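Local coordinates for proteasome protein (Corynebacterium glutamicum ATCC 13032, PDB 2P90) that is of unknown function but belongs to the PAC2 family, named after a proteasome assembly chaperone, and so may act in a proteasome-related role, at residues G25-V30 against D223-N228; D125-F130 against K190-S195; R56-F61 against P103-S108. All blocks are in the same frame, centred on the assembly; numbering follows the deposited sequence.

Contact 1: G25-V30 against D223-N228; sequences GPTLIV and DSADLN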
# COMPACT_ATOMS: atom_id res chain seq x y z
N GLY B 25 2.06 3.64 39.00
CA GLY B 25 1.43 3.42 37.71
C GLY B 25 2.00 2.23 36.94
O GLY B 25 3.20 1.94 37.04
N PRO B 26 1.16 1.58 36.12
CA PRO B 26 1.65 0.46 35.30
C PRO B 26 2.62 0.91 34.19
O PRO B 26 2.72 2.09 33.86
CB PRO B 26 0.37 -0.12 34.70
CG PRO B 26 -0.54 1.08 34.61
CD PRO B 26 -0.27 1.85 35.87
N THR B 27 3.39 -0.04 33.68
CA THR B 27 4.11 0.22 32.46
C THR B 27 3.29 -0.31 31.26
O THR B 27 2.50 -1.28 31.37
CB THR B 27 5.62 -0.24 32.51
OG1 THR B 27 5.97 -1.03 31.35
CG2 THR B 27 5.90 -1.01 33.75
N LEU B 28 3.44 0.38 30.13
CA LEU B 28 2.79 -0.03 28.91
C LEU B 28 3.80 -0.74 28.01
O LEU B 28 4.89 -0.23 27.78
CB LEU B 28 2.16 1.15 28.19
CG LEU B 28 1.56 0.91 26.78
CD1 LEU B 28 0.33 0.02 26.80
CD2 LEU B 28 1.24 2.24 26.13
N ILE B 29 3.40 -1.90 27.50
CA ILE B 29 4.13 -2.63 26.46
C ILE B 29 3.46 -2.43 25.11
O ILE B 29 2.26 -2.62 24.97
CB ILE B 29 4.18 -4.13 26.83
CG1 ILE B 29 4.78 -4.25 28.24
CG2 ILE B 29 4.95 -4.95 25.77
CD1 ILE B 29 4.52 -5.57 28.85
N VAL B 30 4.25 -2.00 24.13
CA VAL B 30 3.77 -1.77 22.82
C VAL B 30 4.39 -2.86 21.93
O VAL B 30 5.61 -2.90 21.71
CB VAL B 30 4.10 -0.31 22.34
CG1 VAL B 30 3.82 -0.14 20.86
CG2 VAL B 30 3.33 0.74 23.15
N ASP B 223 12.12 -8.12 33.60
CA ASP B 223 13.25 -7.50 34.31
C ASP B 223 12.99 -6.03 34.61
O ASP B 223 13.10 -5.60 35.75
CB ASP B 223 14.55 -7.72 33.49
CG ASP B 223 15.77 -6.90 33.99
OD1 ASP B 223 15.81 -6.47 35.18
OD2 ASP B 223 16.73 -6.72 33.18
N SER B 224 12.63 -5.24 33.60
CA SER B 224 12.57 -3.78 33.73
C SER B 224 11.22 -3.24 34.21
O SER B 224 11.09 -2.07 34.55
CB SER B 224 12.96 -3.13 32.41
OG SER B 224 12.53 -3.92 31.31
N ALA B 225 10.20 -4.09 34.22
CA ALA B 225 8.89 -3.69 34.67
C ALA B 225 8.55 -4.42 35.96
O ALA B 225 7.45 -4.24 36.51
CB ALA B 225 7.85 -4.00 33.59
N ASP B 226 9.49 -5.24 36.44
CA ASP B 226 9.31 -6.04 37.65
C ASP B 226 8.07 -6.91 37.55
O ASP B 226 7.11 -6.76 38.33
CB ASP B 226 9.29 -5.14 38.91
CG ASP B 226 9.41 -5.92 40.23
OD1 ASP B 226 9.93 -7.08 40.23
OD2 ASP B 226 8.98 -5.37 41.28
N LEU B 227 8.08 -7.82 36.57
CA LEU B 227 6.94 -8.72 36.31
C LEU B 227 7.36 -10.17 36.44
O LEU B 227 8.49 -10.52 36.14
CB LEU B 227 6.32 -8.46 34.91
CG LEU B 227 5.83 -7.04 34.52
CD1 LEU B 227 5.68 -6.86 32.98
CD2 LEU B 227 4.54 -6.63 35.26
N ASN B 228 6.43 -11.01 36.89
CA ASN B 228 6.64 -12.45 37.00
C ASN B 228 5.87 -13.19 35.89
O ASN B 228 4.65 -13.41 36.01
CB ASN B 228 6.30 -12.95 38.43
CG ASN B 228 6.31 -14.51 38.58
OD1 ASN B 228 6.67 -15.26 37.67
ND2 ASN B 228 5.90 -14.98 39.77
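Thr27 meets Ala225 where an inner strand (27-33) of the mixed sheet comes against the C-terminal end of helix 211-225, a strand-to-helix packing of the kind found between the layers of alpha/beta folds. The CA atoms of Thr27 and Ala225 are 6.6 Å apart, the closest backbone approach of the two segments, and both CB atoms point across the gap. It is the methyl branch of Thr27 that does most of the touching: its CG2 lies 3.6 Å from Ala225 CB, whereas Thr27 OG1 is 4.2 Å from that same CB. The chi1 of Thr27, 131°, leaves CG2 almost eclipsing the backbone N, so the exact placing of the two branches should be read with some reserve. The next strand residue to reach across is Ile29. With its CG1 beside the backbone N (chi1 -55°) and the chain then extended, its CD1 projects toward Leu227, beyond the helix end. Asp226, the first residue off the helical path, has a positive phi of 56°, consistent with the turn after which Leu227 follows with an extended backbone and its side chain directed back to the sheet. Both Ile29 and Leu227 also pack on Phe104 of strand 103-108 and on Ile221 of the helix, so the two belong to one apolar patch, of which their own approach is a loose part. The polar groups of the turn look elsewhere, Asp226 O accepting from Lys102 NZ and Asn228 N donating to Asp98 OD2. The whole interface buries 111 Å² and is apolar in character; its second, looser meeting is between two methyls, Ile29 CD1 and Leu227 CD1, 4.5 Å apart.

Contact 2: D125-F130 against K190-S195; sequences DLVEKF and KGKNVS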
# COMPACT_ATOMS: atom_id res chain seq x y z
N ASP B 125 -2.84 10.03 24.95
CA ASP B 125 -3.98 10.31 25.83
C ASP B 125 -4.32 9.12 26.71
O ASP B 125 -4.86 9.29 27.81
CB ASP B 125 -5.25 10.70 25.08
CG ASP B 125 -5.09 11.93 24.20
OD1 ASP B 125 -4.29 12.86 24.54
OD2 ASP B 125 -5.77 11.93 23.14
N LEU B 126 -4.06 7.91 26.20
CA LEU B 126 -4.37 6.71 26.95
C LEU B 126 -3.35 6.47 28.07
O LEU B 126 -3.75 6.06 29.17
CB LEU B 126 -4.53 5.47 26.05
CG LEU B 126 -5.80 5.38 25.21
CD1 LEU B 126 -5.68 4.29 24.14
CD2 LEU B 126 -7.02 5.16 26.09
N VAL B 127 -2.06 6.74 27.81
CA VAL B 127 -1.07 6.62 28.86
C VAL B 127 -1.30 7.61 30.02
O VAL B 127 -1.10 7.25 31.20
CB VAL B 127 0.44 6.59 28.39
CG1 VAL B 127 0.61 6.11 26.97
CG2 VAL B 127 1.22 7.88 28.72
N GLU B 128 -1.71 8.83 29.68
CA GLU B 128 -2.15 9.78 30.69
C GLU B 128 -3.38 9.30 31.43
O GLU B 128 -3.39 9.25 32.67
CB GLU B 128 -2.36 11.19 30.10
CG GLU B 128 -1.13 12.08 30.32
CD GLU B 128 -0.73 12.83 29.06
OE1 GLU B 128 -1.61 13.13 28.21
OE2 GLU B 128 0.48 13.15 28.93
N LYS B 129 -4.41 8.93 30.66
CA LYS B 129 -5.64 8.42 31.21
C LYS B 129 -5.36 7.35 32.29
O LYS B 129 -5.98 7.33 33.33
CB LYS B 129 -6.51 7.86 30.08
CG LYS B 129 -7.98 7.64 30.43
CD LYS B 129 -8.71 8.98 30.53
CE LYS B 129 -10.05 8.87 31.28
NZ LYS B 129 -10.00 8.91 32.79
N PHE B 130 -4.41 6.47 32.03
CA PHE B 130 -4.21 5.32 32.91
C PHE B 130 -3.03 5.45 33.86
O PHE B 130 -2.69 4.50 34.57
CB PHE B 130 -4.20 4.02 32.11
CG PHE B 130 -5.56 3.61 31.65
CD1 PHE B 130 -6.38 2.83 32.48
CD2 PHE B 130 -6.07 4.05 30.43
CE1 PHE B 130 -7.64 2.45 32.08
CE2 PHE B 130 -7.33 3.72 30.03
CZ PHE B 130 -8.12 2.91 30.84
N LYS B 190 7.04 15.01 25.06
CA LYS B 190 6.08 15.41 26.09
C LYS B 190 6.62 15.25 27.52
O LYS B 190 5.88 15.46 28.49
CB LYS B 190 4.76 14.66 25.93
CG LYS B 190 3.72 15.37 25.07
CD LYS B 190 2.63 14.39 24.63
CE LYS B 190 1.59 15.07 23.75
NZ LYS B 190 0.34 15.42 24.50
N GLY B 191 7.90 14.88 27.65
CA GLY B 191 8.58 14.69 28.95
C GLY B 191 8.43 13.32 29.62
O GLY B 191 8.69 13.19 30.81
N LYS B 192 8.02 12.30 28.87
CA LYS B 192 7.64 11.00 29.44
C LYS B 192 8.72 9.94 29.41
O LYS B 192 9.65 10.02 28.60
CB LYS B 192 6.44 10.42 28.67
CG LYS B 192 5.11 10.60 29.32
CD LYS B 192 4.56 11.96 29.01
CE LYS B 192 3.21 11.80 28.37
NZ LYS B 192 2.74 13.14 27.96
N ASN B 193 8.57 8.93 30.26
CA ASN B 193 9.45 7.76 30.26
C ASN B 193 9.13 6.81 29.09
O ASN B 193 8.01 6.27 29.03
CB ASN B 193 9.36 7.00 31.60
CG ASN B 193 9.94 7.79 32.79
OD1 ASN B 193 10.90 8.59 32.63
ND2 ASN B 193 9.38 7.57 33.97
N VAL B 194 10.10 6.59 28.20
CA VAL B 194 9.91 5.67 27.07
C VAL B 194 11.21 5.00 26.56
O VAL B 194 12.24 5.66 26.40
CB VAL B 194 9.13 6.36 25.86
CG1 VAL B 194 9.90 7.58 25.31
CG2 VAL B 194 8.86 5.36 24.76
N SER B 195 11.13 3.70 26.28
CA SER B 195 12.23 2.94 25.68
C SER B 195 11.73 1.99 24.58
O SER B 195 10.54 1.58 24.56
CB SER B 195 13.01 2.14 26.74
OG SER B 195 13.59 3.03 27.69
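Glu128 and Lys192 carry this contact, their side chains crossing at about a right angle so that only the ends meet. Carboxylate atom OE2 of Glu128 accepts a hydrogen bond from Lys192 NZ in a salt bridge modelled at 2.5 Å; that is shorter than usual, and the exact length is best treated as doubtful. Bends give the crossing its shape: the Glu128 chain turns at chi2, and the Lys192 chain turns at chi2 (83°) and again at chi3. Beside the charged pair, Lys192 CE passes loosely by Val127 CG2, 4.4 Å away. A second lysine adds a more distant positive charge, for Lys190 NZ is 4.8 Å from Glu128 OE1 without touching it, which would probably help keep the carboxylate ionised. Helix 179-189 is closed by a Schellman motif at Gly191 (phi 86°), and Lys192 follows directly after it. The bridge therefore joins the last turn of helix 116-129 to the connection between helix 179-189 and strand 194-202. Leu187 of helix 179-189 touches Val127, Lys192 and Val194, while strand 194-202 pairs with strand 134-143.

Contact 3: R56-F61 against P103-S108; sequences RLIASF and PFLMLS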
# COMPACT_ATOMS: atom_id res chain seq x y z
N ARG B 56 -7.84 -8.26 30.33
CA ARG B 56 -9.15 -7.66 30.09
C ARG B 56 -8.94 -6.52 29.09
O ARG B 56 -8.01 -5.71 29.25
CB ARG B 56 -9.79 -7.08 31.38
CG ARG B 56 -10.24 -8.05 32.53
CD ARG B 56 -11.40 -9.01 32.17
NE ARG B 56 -10.92 -10.40 31.99
CZ ARG B 56 -10.71 -11.28 32.98
NH1 ARG B 56 -10.95 -10.95 34.26
NH2 ARG B 56 -10.24 -12.50 32.71
N LEU B 57 -9.80 -6.49 28.06
CA LEU B 57 -9.80 -5.41 27.04
C LEU B 57 -10.19 -4.03 27.62
O LEU B 57 -11.24 -3.89 28.25
CB LEU B 57 -10.73 -5.78 25.89
CG LEU B 57 -10.71 -4.87 24.64
CD1 LEU B 57 -9.31 -4.80 24.04
CD2 LEU B 57 -11.69 -5.38 23.61
N ILE B 58 -9.35 -3.03 27.40
CA ILE B 58 -9.62 -1.66 27.84
C ILE B 58 -10.15 -0.76 26.71
O ILE B 58 -11.14 -0.03 26.89
CB ILE B 58 -8.33 -1.02 28.38
CG1 ILE B 58 -7.92 -1.67 29.71
CG2 ILE B 58 -8.48 0.51 28.49
CD1 ILE B 58 -6.63 -1.16 30.20
N ALA B 59 -9.46 -0.79 25.56
CA ALA B 59 -9.81 0.05 24.41
C ALA B 59 -9.55 -0.71 23.12
O ALA B 59 -8.60 -1.51 23.05
CB ALA B 59 -9.01 1.32 24.43
N SER B 60 -10.40 -0.48 22.12
CA SER B 60 -10.22 -1.02 20.79
C SER B 60 -10.09 0.11 19.80
O SER B 60 -10.92 1.00 19.73
CB SER B 60 -11.40 -1.88 20.38
OG SER B 60 -11.33 -3.15 20.99
N PHE B 61 -9.02 0.06 19.03
CA PHE B 61 -8.86 0.98 17.94
C PHE B 61 -9.75 0.61 16.73
O PHE B 61 -10.07 -0.58 16.49
CB PHE B 61 -7.39 1.09 17.59
CG PHE B 61 -6.59 1.86 18.62
CD1 PHE B 61 -6.25 3.19 18.41
CD2 PHE B 61 -6.22 1.26 19.84
CE1 PHE B 61 -5.51 3.93 19.37
CE2 PHE B 61 -5.49 1.99 20.82
CZ PHE B 61 -5.14 3.33 20.57
N PRO B 103 -0.75 -5.84 37.77
CA PRO B 103 -1.21 -5.36 36.47
C PRO B 103 -0.13 -4.71 35.61
O PRO B 103 0.73 -3.99 36.11
CB PRO B 103 -2.29 -4.32 36.83
CG PRO B 103 -1.90 -3.82 38.22
CD PRO B 103 -1.22 -4.99 38.89
N PHE B 104 -0.19 -4.97 34.31
CA PHE B 104 0.48 -4.12 33.34
C PHE B 104 -0.40 -3.94 32.10
O PHE B 104 -1.43 -4.62 31.91
CB PHE B 104 1.87 -4.64 32.96
CG PHE B 104 1.87 -5.98 32.28
CD1 PHE B 104 2.03 -6.08 30.90
CD2 PHE B 104 1.73 -7.16 33.03
CE1 PHE B 104 2.07 -7.33 30.27
CE2 PHE B 104 1.75 -8.41 32.43
CZ PHE B 104 1.91 -8.50 31.04
N LEU B 105 0.03 -3.01 31.26
CA LEU B 105 -0.71 -2.65 30.07
C LEU B 105 -0.02 -3.12 28.80
O LEU B 105 1.21 -3.03 28.64
CB LEU B 105 -0.94 -1.14 30.06
CG LEU B 105 -2.26 -0.65 30.57
CD1 LEU B 105 -2.76 -1.34 31.82
CD2 LEU B 105 -2.26 0.89 30.73
N MET B 106 -0.83 -3.60 27.88
CA MET B 106 -0.33 -4.01 26.60
C MET B 106 -1.17 -3.41 25.43
O MET B 106 -2.40 -3.50 25.39
CB MET B 106 -0.26 -5.54 26.54
CG MET B 106 0.29 -6.06 25.23
SD MET B 106 0.95 -7.75 25.32
CE MET B 106 2.61 -7.32 25.00
N LEU B 107 -0.46 -2.76 24.52
CA LEU B 107 -1.03 -2.34 23.26
C LEU B 107 -0.45 -3.25 22.18
O LEU B 107 0.75 -3.22 21.88
CB LEU B 107 -0.72 -0.87 22.95
CG LEU B 107 -1.21 -0.36 21.60
CD1 LEU B 107 -2.74 -0.29 21.58
CD2 LEU B 107 -0.58 1.01 21.30
N SER B 108 -1.32 -4.08 21.62
CA SER B 108 -0.85 -5.01 20.65
C SER B 108 -1.86 -5.17 19.53
O SER B 108 -3.02 -4.92 19.70
CB SER B 108 -0.53 -6.34 21.32
OG SER B 108 -1.70 -6.97 21.79
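Phe61 and Leu107 make the closer of two apolar meetings between strands 54-61 and 103-108. Their side chains cross at about a right angle, and the CD1 methyl of Leu107 approaches the ring obliquely, 3.7 Å from Phe61 CE2 and 4.2 Å from Phe61 CD2. The leucine branch gets there because its CG lies anti to the backbone N (chi1 177°). The second meeting is methyl to methyl: Ile58 CD1 and Leu105 CD1 stand 4.2 Å apart, again from side chains that cross at about a right angle. Ile58 places CG1 beside its backbone N and continues extended (chi2 175°), which carries CD1 out toward the leucine.

These strands are not hydrogen-bonded partners. Strand 92-97 lies between them and is antiparallel to each, which agrees with the 9.2 Å separation of Ile58 CA and Leu105 CA, so the side chains reach over the middle strand on one face of the sheet. A classic beta bulge, with Ile58 and Ala59 both facing Leu93, explains how Ile58 and Phe61 can direct their CB atoms to the same face though three positions apart; the psi of Ile58, -49°, marks the departure from regular strand geometry. Further out, helix 116-129 covers this face: Phe119 meets Phe61 edge-to-face. On the other face Met106 packs on Leu49 of helix 41-52.

All four touching residues are buried, and 120 Å² of surface is covered between the segments. With carbon atoms alone meeting, the contact probably owes its stability to the exclusion of water and to dispersion, without any directional bond, and its chemistry implies a hydrophobic layer linking second-neighbour strands beneath a helix.

In the fold
The three contacts share one mixed sheet, and their centres lie 13 to 14 Å apart. Along the chain contact 3 closes before contact 2 opens, and the segments of contact 1 bracket both. Contacts 1 and 3 are coupled through neighbouring parallel strands 27-33 and 103-108, where Leu107 N probably donates a hydrogen bond to Ile29 O, 2.8 Å away. Contact 2 joins them by packing: Leu126 CD1 is 3.7 Å from Phe61 CZ, Phe130 CZ is 3.4 Å from Ile58 CG2, and Leu28 CD2 is 4.0 Å from Val127 CG1. Helix 116-129 and the residue that follows it thus bear on strands from both other contacts, making the ensemble a continuous layered part of the PAC2-family fold.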